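Putative branched-chain amino acid ABC transporter (Rhodospirillum rubrum ATCC 11170, PDB 3HUT) probably binds a branched-chain amino acid or related ligand outside the cytoplasmic membrane and delivers it to an ABC transporter for uptake. Local coordinates at residues N130-V144 / F159-N173. Residues are numbered along the deposited sequence; the frame is centred on the assembly and turned at random.
Sequences NAAWMIGDGFTSVAV and FRKAFELRGGAVVVN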
ATOM      1  N   ASN A 130      -6.283   0.470 -12.965  1.00  7.95           N
ATOM      2  CA  ASN A 130      -5.913   1.450 -13.973  1.00  7.16           C
ATOM      3  C   ASN A 130      -6.370   1.080 -15.372  1.00  6.85           C
ATOM      4  O   ASN A 130      -6.627   1.958 -16.200  1.00  7.94           O
ATOM      5  CB  ASN A 130      -4.405   1.688 -13.932  1.00  7.84           C
ATOM      6  CG  ASN A 130      -3.971   2.314 -12.628  1.00  8.70           C
ATOM      7  OD1 ASN A 130      -4.771   2.977 -11.963  1.00  8.91           O
ATOM      8  ND2 ASN A 130      -2.710   2.117 -12.251  1.00  8.72           N
ATOM      9  N   ALA A 131      -6.482  -0.212 -15.649  1.00  7.25           N
ATOM     10  CA  ALA A 131      -6.954  -0.611 -16.971  1.00  7.42           C
ATOM     11  C   ALA A 131      -8.419  -0.182 -17.071  1.00  6.55           C
ATOM     12  O   ALA A 131      -8.840   0.387 -18.078  1.00  9.79           O
ATOM     13  CB  ALA A 131      -6.820  -2.116 -17.156  1.00  6.47           C
ATOM     14  N   ALA A 132      -9.190  -0.438 -16.017  1.00  6.95           N
ATOM     15  CA  ALA A 132     -10.606  -0.062 -16.000  1.00  7.83           C
ATOM     16  C   ALA A 132     -10.759   1.454 -16.118  1.00  9.29           C
ATOM     17  O   ALA A 132     -11.674   1.949 -16.777  1.00  9.17           O
ATOM     18  CB  ALA A 132     -11.274  -0.558 -14.708  1.00  8.02           C
ATOM     19  N   TRP A 133      -9.853   2.185 -15.477  1.00  8.35           N
ATOM     20  CA  TRP A 133      -9.872   3.642 -15.503  1.00  7.78           C
ATOM     21  C   TRP A 133      -9.665   4.151 -16.938  1.00  8.00           C
ATOM     22  O   TRP A 133     -10.415   4.999 -17.430  1.00  7.34           O
ATOM     23  CB  TRP A 133      -8.766   4.168 -14.577  1.00  7.68           C
ATOM     24  CG  TRP A 133      -8.636   5.671 -14.477  1.00  7.42           C
ATOM     25  CD1 TRP A 133      -9.468   6.618 -15.007  1.00  5.88           C
ATOM     26  CD2 TRP A 133      -7.600   6.386 -13.795  1.00  7.81           C
ATOM     27  NE1 TRP A 133      -9.009   7.881 -14.697  1.00  8.70           N
ATOM     28  CE2 TRP A 133      -7.865   7.765 -13.953  1.00  8.33           C
ATOM     29  CE3 TRP A 133      -6.471   5.993 -13.060  1.00  8.61           C
ATOM     30  CZ2 TRP A 133      -7.037   8.756 -13.406  1.00  7.92           C
ATOM     31  CZ3 TRP A 133      -5.649   6.982 -12.515  1.00  9.71           C
ATOM     32  CH2 TRP A 133      -5.940   8.344 -12.692  1.00  7.78           C
HETATM   33  N   MSE A 134      -8.655   3.623 -17.616  1.00  7.15           N
HETATM   34  CA  MSE A 134      -8.386   4.046 -18.983  1.00  8.04           C
HETATM   35  C   MSE A 134      -9.501   3.660 -19.955  1.00  7.43           C
HETATM   36  O   MSE A 134      -9.814   4.411 -20.880  1.00  8.48           O
HETATM   37  CB  MSE A 134      -7.034   3.495 -19.436  1.00  9.69           C
HETATM   38  CG  MSE A 134      -5.879   4.155 -18.702  1.00 11.43           C
HETATM   39 SE   MSE A 134      -4.131   3.515 -19.190  1.00 22.32          SE
HETATM   40  CE  MSE A 134      -3.909   4.470 -20.851  1.00 16.00           C
ATOM     41  N   ILE A 135     -10.104   2.496 -19.747  1.00  8.66           N
ATOM     42  CA  ILE A 135     -11.210   2.057 -20.596  1.00  8.40           C
ATOM     43  C   ILE A 135     -12.357   3.030 -20.349  1.00 10.05           C
ATOM     44  O   ILE A 135     -13.032   3.475 -21.281  1.00 11.87           O
ATOM     45  CB  ILE A 135     -11.677   0.629 -20.217  1.00  8.87           C
ATOM     46  CG1 ILE A 135     -10.604  -0.399 -20.591  1.00  7.85           C
ATOM     47  CG2 ILE A 135     -13.014   0.315 -20.894  1.00  8.19           C
ATOM     48  CD1 ILE A 135     -10.417  -0.609 -22.107  1.00  9.99           C
ATOM     49  N   GLY A 136     -12.563   3.365 -19.078  1.00 10.89           N
ATOM     50  CA  GLY A 136     -13.622   4.286 -18.707  1.00 10.69           C
ATOM     51  C   GLY A 136     -13.424   5.661 -19.315  1.00 12.17           C
ATOM     52  O   GLY A 136     -14.395   6.375 -19.570  1.00 10.56           O
ATOM     53  N   ASP A 137     -12.167   6.037 -19.544  1.00 11.44           N
ATOM     54  CA  ASP A 137     -11.860   7.335 -20.137  1.00 10.10           C
ATOM     55  C   ASP A 137     -11.897   7.299 -21.659  1.00 10.85           C
ATOM     56  O   ASP A 137     -11.536   8.279 -22.317  1.00 11.59           O
ATOM     57  CB  ASP A 137     -10.497   7.844 -19.650  1.00  8.89           C
ATOM     58  CG  ASP A 137     -10.562   8.411 -18.246  1.00 12.74           C
ATOM     59  OD1 ASP A 137     -11.676   8.448 -17.683  1.00 14.17           O
ATOM     60  OD2 ASP A 137      -9.513   8.825 -17.703  1.00 12.14           O
ATOM     61  N   GLY A 138     -12.310   6.162 -22.217  1.00  8.57           N
ATOM     62  CA  GLY A 138     -12.439   6.049 -23.660  1.00  9.43           C
ATOM     63  C   GLY A 138     -11.315   5.457 -24.488  1.00 10.06           C
ATOM     64  O   GLY A 138     -11.427   5.392 -25.711  1.00 10.32           O
ATOM     65  N   PHE A 139     -10.242   5.015 -23.844  1.00 10.52           N
ATOM     66  CA  PHE A 139      -9.116   4.447 -24.572  1.00 10.57           C
ATOM     67  C   PHE A 139      -9.340   2.998 -24.972  1.00 11.85           C
ATOM     68  O   PHE A 139      -9.922   2.215 -24.217  1.00 10.22           O
ATOM     69  CB  PHE A 139      -7.846   4.572 -23.730  1.00  9.94           C
ATOM     70  CG  PHE A 139      -7.444   5.994 -23.476  1.00 10.66           C
ATOM     71  CD1 PHE A 139      -6.927   6.773 -24.508  1.00 10.77           C
ATOM     72  CD2 PHE A 139      -7.636   6.573 -22.226  1.00 10.01           C
ATOM     73  CE1 PHE A 139      -6.608   8.114 -24.298  1.00 12.27           C
ATOM     74  CE2 PHE A 139      -7.323   7.914 -22.003  1.00 11.67           C
ATOM     75  CZ  PHE A 139      -6.808   8.687 -23.042  1.00 11.39           C
ATOM     76  N   THR A 140      -8.876   2.654 -26.171  1.00 12.54           N
ATOM     77  CA  THR A 140      -9.011   1.299 -26.687  1.00 13.78           C
ATOM     78  C   THR A 140      -7.677   0.733 -27.156  1.00 13.33           C
ATOM     79  O   THR A 140      -7.579  -0.453 -27.457  1.00 13.97           O
ATOM     80  CB  THR A 140     -10.017   1.244 -27.850  1.00 14.64           C
ATOM     81  OG1 THR A 140      -9.662   2.220 -28.835  1.00 15.85           O
ATOM     82  CG2 THR A 140     -11.415   1.527 -27.347  1.00 15.51           C
ATOM     83  N   SER A 141      -6.655   1.585 -27.229  1.00 12.04           N
ATOM     84  CA  SER A 141      -5.321   1.139 -27.632  1.00 14.10           C
ATOM     85  C   SER A 141      -4.307   1.899 -26.790  1.00 14.02           C
ATOM     86  O   SER A 141      -4.356   3.126 -26.699  1.00 16.30           O
ATOM     87  CB  SER A 141      -5.060   1.417 -29.114  1.00 13.88           C
ATOM     88  OG  SER A 141      -4.761   2.785 -29.323  1.00 19.26           O
ATOM     89  N   VAL A 142      -3.382   1.173 -26.176  1.00 14.00           N
ATOM     90  CA  VAL A 142      -2.392   1.815 -25.328  1.00 12.86           C
ATOM     91  C   VAL A 142      -1.003   1.208 -25.482  1.00 13.28           C
ATOM     92  O   VAL A 142      -0.834   0.105 -26.011  1.00 11.94           O
ATOM     93  CB  VAL A 142      -2.816   1.704 -23.841  1.00 13.82           C
ATOM     94  CG1 VAL A 142      -2.777   0.243 -23.406  1.00 11.70           C
ATOM     95  CG2 VAL A 142      -1.917   2.565 -22.955  1.00 14.45           C
ATOM     96  N   ALA A 143      -0.010   1.954 -25.019  1.00 12.33           N
ATOM     97  CA  ALA A 143       1.368   1.505 -25.040  1.00 10.77           C
ATOM     98  C   ALA A 143       1.690   1.253 -23.574  1.00 11.42           C
ATOM     99  O   ALA A 143       1.368   2.078 -22.716  1.00  9.90           O
ATOM    100  CB  ALA A 143       2.278   2.600 -25.600  1.00 10.25           C
ATOM    101  N   VAL A 144       2.290   0.108 -23.275  1.00 10.46           N
ATOM    102  CA  VAL A 144       2.644  -0.193 -21.899  1.00 11.04           C
ATOM    103  C   VAL A 144       4.158  -0.242 -21.772  1.00 12.57           C
ATOM    104  O   VAL A 144       4.828  -0.976 -22.497  1.00 13.97           O
ATOM    105  CB  VAL A 144       2.081  -1.548 -21.438  1.00 11.84           C
ATOM    106  CG1 VAL A 144       2.542  -1.833 -20.008  1.00 12.00           C
ATOM    107  CG2 VAL A 144       0.552  -1.544 -21.523  1.00  9.58           C
ATOM    108  N   PHE A 159      -2.372  -5.378 -15.639  1.00  8.88           N
ATOM    109  CA  PHE A 159      -2.949  -4.262 -16.383  1.00  9.09           C
ATOM    110  C   PHE A 159      -3.293  -4.706 -17.801  1.00  7.35           C
ATOM    111  O   PHE A 159      -4.410  -4.502 -18.267  1.00  8.38           O
ATOM    112  CB  PHE A 159      -1.975  -3.083 -16.469  1.00  7.50           C
ATOM    113  CG  PHE A 159      -2.425  -1.995 -17.418  1.00 10.08           C
ATOM    114  CD1 PHE A 159      -3.287  -0.989 -16.990  1.00  8.52           C
ATOM    115  CD2 PHE A 159      -2.030  -2.014 -18.758  1.00 10.66           C
ATOM    116  CE1 PHE A 159      -3.754  -0.021 -17.874  1.00  8.86           C
ATOM    117  CE2 PHE A 159      -2.492  -1.048 -19.656  1.00 10.94           C
ATOM    118  CZ  PHE A 159      -3.358  -0.050 -19.213  1.00 11.15           C
ATOM    119  N   ARG A 160      -2.324  -5.300 -18.491  1.00  7.11           N
ATOM    120  CA  ARG A 160      -2.558  -5.749 -19.860  1.00  8.86           C
ATOM    121  C   ARG A 160      -3.738  -6.719 -19.933  1.00  9.15           C
ATOM    122  O   ARG A 160      -4.625  -6.571 -20.776  1.00  9.10           O
ATOM    123  CB  ARG A 160      -1.296  -6.404 -20.437  1.00 10.85           C
ATOM    124  CG  ARG A 160      -0.132  -5.432 -20.665  1.00 12.71           C
ATOM    125  CD  ARG A 160       0.985  -6.089 -21.472  1.00 15.89           C
ATOM    126  NE  ARG A 160       1.529  -7.242 -20.767  1.00 14.64           N
ATOM    127  CZ  ARG A 160       2.614  -7.210 -20.003  1.00 17.01           C
ATOM    128  NH1 ARG A 160       3.291  -6.077 -19.853  1.00 15.91           N
ATOM    129  NH2 ARG A 160       3.005  -8.308 -19.368  1.00 17.72           N
ATOM    130  N   LYS A 161      -3.761  -7.698 -19.035  1.00  8.35           N
ATOM    131  CA  LYS A 161      -4.840  -8.678 -19.022  1.00 11.36           C
ATOM    132  C   LYS A 161      -6.200  -8.010 -18.824  1.00 10.60           C
ATOM    133  O   LYS A 161      -7.162  -8.329 -19.520  1.00 11.29           O
ATOM    134  CB  LYS A 161      -4.602  -9.708 -17.914  1.00 12.05           C
ATOM    135  CG  LYS A 161      -5.553 -10.889 -17.960  1.00 18.30           C
ATOM    136  CD  LYS A 161      -5.220 -11.914 -16.888  1.00 22.40           C
ATOM    137  CE  LYS A 161      -6.145 -13.118 -16.977  1.00 25.81           C
ATOM    138  NZ  LYS A 161      -5.823 -14.149 -15.952  1.00 29.22           N
ATOM    139  N   ALA A 162      -6.276  -7.080 -17.877  1.00  9.87           N
ATOM    140  CA  ALA A 162      -7.528  -6.379 -17.593  1.00  9.53           C
ATOM    141  C   ALA A 162      -7.978  -5.509 -18.762  1.00 10.15           C
ATOM    142  O   ALA A 162      -9.171  -5.425 -19.068  1.00 10.23           O
ATOM    143  CB  ALA A 162      -7.374  -5.521 -16.342  1.00  8.77           C
ATOM    144  N   PHE A 163      -7.020  -4.854 -19.408  1.00  8.14           N
ATOM    145  CA  PHE A 163      -7.329  -3.980 -20.534  1.00  8.26           C
ATOM    146  C   PHE A 163      -7.897  -4.788 -21.704  1.00 10.10           C
ATOM    147  O   PHE A 163      -8.928  -4.431 -22.274  1.00 10.49           O
ATOM    148  CB  PHE A 163      -6.059  -3.237 -20.964  1.00  8.43           C
ATOM    149  CG  PHE A 163      -6.313  -2.032 -21.826  1.00 10.06           C
ATOM    150  CD1 PHE A 163      -6.961  -0.912 -21.312  1.00 10.22           C
ATOM    151  CD2 PHE A 163      -5.868  -2.003 -23.145  1.00  9.75           C
ATOM    152  CE1 PHE A 163      -7.160   0.224 -22.100  1.00  9.80           C
ATOM    153  CE2 PHE A 163      -6.063  -0.872 -23.941  1.00 10.73           C
ATOM    154  CZ  PHE A 163      -6.710   0.243 -23.415  1.00 11.19           C
ATOM    155  N   GLU A 164      -7.226  -5.881 -22.053  1.00 10.58           N
ATOM    156  CA  GLU A 164      -7.668  -6.731 -23.155  1.00 12.08           C
ATOM    157  C   GLU A 164      -9.001  -7.411 -22.829  1.00 12.93           C
ATOM    158  O   GLU A 164      -9.805  -7.680 -23.721  1.00 12.61           O
ATOM    159  CB  GLU A 164      -6.587  -7.776 -23.473  1.00 11.94           C
ATOM    160  CG  GLU A 164      -5.232  -7.159 -23.827  1.00 13.47           C
ATOM    161  CD  GLU A 164      -4.142  -8.193 -24.084  1.00 14.76           C
ATOM    162  OE1 GLU A 164      -4.203  -9.289 -23.488  1.00 14.23           O
ATOM    163  OE2 GLU A 164      -3.214  -7.901 -24.869  1.00 15.35           O
ATOM    164  N   LEU A 165      -9.236  -7.689 -21.551  1.00 13.70           N
ATOM    165  CA  LEU A 165     -10.488  -8.315 -21.135  1.00 14.98           C
ATOM    166  C   LEU A 165     -11.639  -7.362 -21.431  1.00 16.14           C
ATOM    167  O   LEU A 165     -12.754  -7.791 -21.713  1.00 15.70           O
ATOM    168  CB  LEU A 165     -10.467  -8.622 -19.634  1.00 17.03           C
ATOM    169  CG  LEU A 165     -11.787  -9.136 -19.035  1.00 18.92           C
ATOM    170  CD1 LEU A 165     -12.164 -10.459 -19.682  1.00 19.98           C
ATOM    171  CD2 LEU A 165     -11.642  -9.302 -17.526  1.00 19.94           C
ATOM    172  N   ARG A 166     -11.355  -6.063 -21.361  1.00 14.40           N
ATOM    173  CA  ARG A 166     -12.356  -5.038 -21.612  1.00 14.22           C
ATOM    174  C   ARG A 166     -12.406  -4.595 -23.074  1.00 13.41           C
ATOM    175  O   ARG A 166     -13.062  -3.612 -23.406  1.00 14.90           O
ATOM    176  CB  ARG A 166     -12.102  -3.837 -20.692  1.00 14.26           C
ATOM    177  CG  ARG A 166     -12.309  -4.188 -19.227  1.00 13.86           C
ATOM    178  CD  ARG A 166     -11.907  -3.073 -18.290  1.00 13.18           C
ATOM    179  NE  ARG A 166     -12.358  -3.336 -16.923  1.00 10.36           N
ATOM    180  CZ  ARG A 166     -11.904  -4.317 -16.149  1.00 11.22           C
ATOM    181  NH1 ARG A 166     -10.972  -5.150 -16.590  1.00  7.65           N
ATOM    182  NH2 ARG A 166     -12.396  -4.473 -14.928  1.00  9.64           N
ATOM    183  N   GLY A 167     -11.706  -5.321 -23.942  1.00 13.98           N
ATOM    184  CA  GLY A 167     -11.726  -5.000 -25.358  1.00 13.27           C
ATOM    185  C   GLY A 167     -10.636  -4.073 -25.859  1.00 14.89           C
ATOM    186  O   GLY A 167     -10.638  -3.690 -27.030  1.00 13.89           O
ATOM    187  N   GLY A 168      -9.703  -3.707 -24.987  1.00 14.17           N
ATOM    188  CA  GLY A 168      -8.631  -2.822 -25.403  1.00 14.55           C
ATOM    189  C   GLY A 168      -7.462  -3.589 -25.982  1.00 14.39           C
ATOM    190  O   GLY A 168      -7.330  -4.794 -25.769  1.00 14.85           O
ATOM    191  N   ALA A 169      -6.609  -2.893 -26.724  1.00 14.42           N
ATOM    192  CA  ALA A 169      -5.445  -3.528 -27.321  1.00 13.69           C
ATOM    193  C   ALA A 169      -4.159  -2.863 -26.847  1.00 13.08           C
ATOM    194  O   ALA A 169      -4.095  -1.645 -26.688  1.00 10.73           O
ATOM    195  CB  ALA A 169      -5.533  -3.465 -28.847  1.00 13.61           C
ATOM    196  N   VAL A 170      -3.143  -3.685 -26.613  1.00 14.45           N
ATOM    197  CA  VAL A 170      -1.834  -3.204 -26.194  1.00 14.70           C
ATOM    198  C   VAL A 170      -0.968  -3.291 -27.446  1.00 14.40           C
ATOM    199  O   VAL A 170      -0.387  -4.337 -27.735  1.00 15.24           O
ATOM    200  CB  VAL A 170      -1.231  -4.100 -25.093  1.00 14.80           C
ATOM    201  CG1 VAL A 170       0.117  -3.543 -24.658  1.00 13.45           C
ATOM    202  CG2 VAL A 170      -2.185  -4.181 -23.909  1.00 15.53           C
ATOM    203  N   VAL A 171      -0.896  -2.192 -28.188  1.00 13.38           N
ATOM    204  CA  VAL A 171      -0.139  -2.151 -29.435  1.00 14.92           C
ATOM    205  C   VAL A 171       1.373  -1.995 -29.270  1.00 15.71           C
ATOM    206  O   VAL A 171       2.132  -2.204 -30.217  1.00 13.14           O
ATOM    207  CB  VAL A 171      -0.678  -1.034 -30.346  1.00 13.98           C
ATOM    208  CG1 VAL A 171      -2.133  -1.307 -30.671  1.00 13.68           C
ATOM    209  CG2 VAL A 171      -0.533   0.318 -29.660  1.00 13.61           C
ATOM    210  N   VAL A 172       1.797  -1.620 -28.069  1.00 15.48           N
ATOM    211  CA  VAL A 172       3.213  -1.468 -27.751  1.00 16.56           C
ATOM    212  C   VAL A 172       3.405  -1.966 -26.328  1.00 16.79           C
ATOM    213  O   VAL A 172       2.672  -1.570 -25.421  1.00 16.43           O
ATOM    214  CB  VAL A 172       3.684   0.007 -27.842  1.00 17.33           C
ATOM    215  CG1 VAL A 172       4.973   0.202 -27.053  1.00 17.50           C
ATOM    216  CG2 VAL A 172       3.926   0.385 -29.292  1.00 18.58           C
ATOM    217  N   ASN A 173       4.377  -2.853 -26.143  1.00 17.62           N
ATOM    218  CA  ASN A 173       4.673  -3.399 -24.829  1.00 19.04           C
ATOM    219  C   ASN A 173       6.185  -3.494 -24.674  1.00 20.51           C
ATOM    220  O   ASN A 173       6.831  -4.357 -25.273  1.00 19.76           O
ATOM    221  CB  ASN A 173       4.042  -4.784 -24.666  1.00 20.33           C
ATOM    222  CG  ASN A 173       4.160  -5.312 -23.250  1.00 20.01           C
ATOM    223  OD1 ASN A 173       3.723  -4.663 -22.297  1.00 19.58           O
ATOM    224  ND2 ASN A 173       4.753  -6.490 -23.102  1.00 19.92           N
TER
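V142 lays its CG1 over one face of the F163 ring in a CH-pi contact, 4.0 Å from the ring centroid, while A131 O and the backbone N of S141 lie at the ring's edge. The same CG1 meets the F159 ring at its edge. V144 CG2 approaches that second ring obliquely, as does the selenium of selenomethionine M134 in a Met-aromatic contact, with M134 SE 3.6 Å from F159 CZ; Y199 of strand 197-201 stacks on F159. With CG anti to the backbone N (chi1 -163°), F163 swings its ring off helix 159-165 into the angle between helix 130-136 and strand 141-144, where I135 CD1 comes within 3.4 Å of F163 CE1. Cutting F163 back to an alanine is likely to open a gap between I135 and V142 and leave the V142 methyl without its aromatic face.

Small side chains let the helices close up, A131 CB lying 3.5 Å from A162 CB; the axes of 130-136 and 159-165 come within 8.4 Å at a crossing angle of -37°. R166, extended from CG to NE, crosses I135 at a slant and brings NE beside A132 CB; its NH1 bonds A162 O from above the carbonyl plane.

Schellman motifs with G138 and G167 at C-prime end the two helices. The strands pair through A169 N to T140 O (2.7 Å), V142 N to A169 O and V144 N to V172 O (2.8 Å), with a beta bulge at V171. This parallel pairing, joined through helix 150-165, makes a beta-alpha-beta crossover in one alpha/beta lobe of a periplasmic binding protein fold.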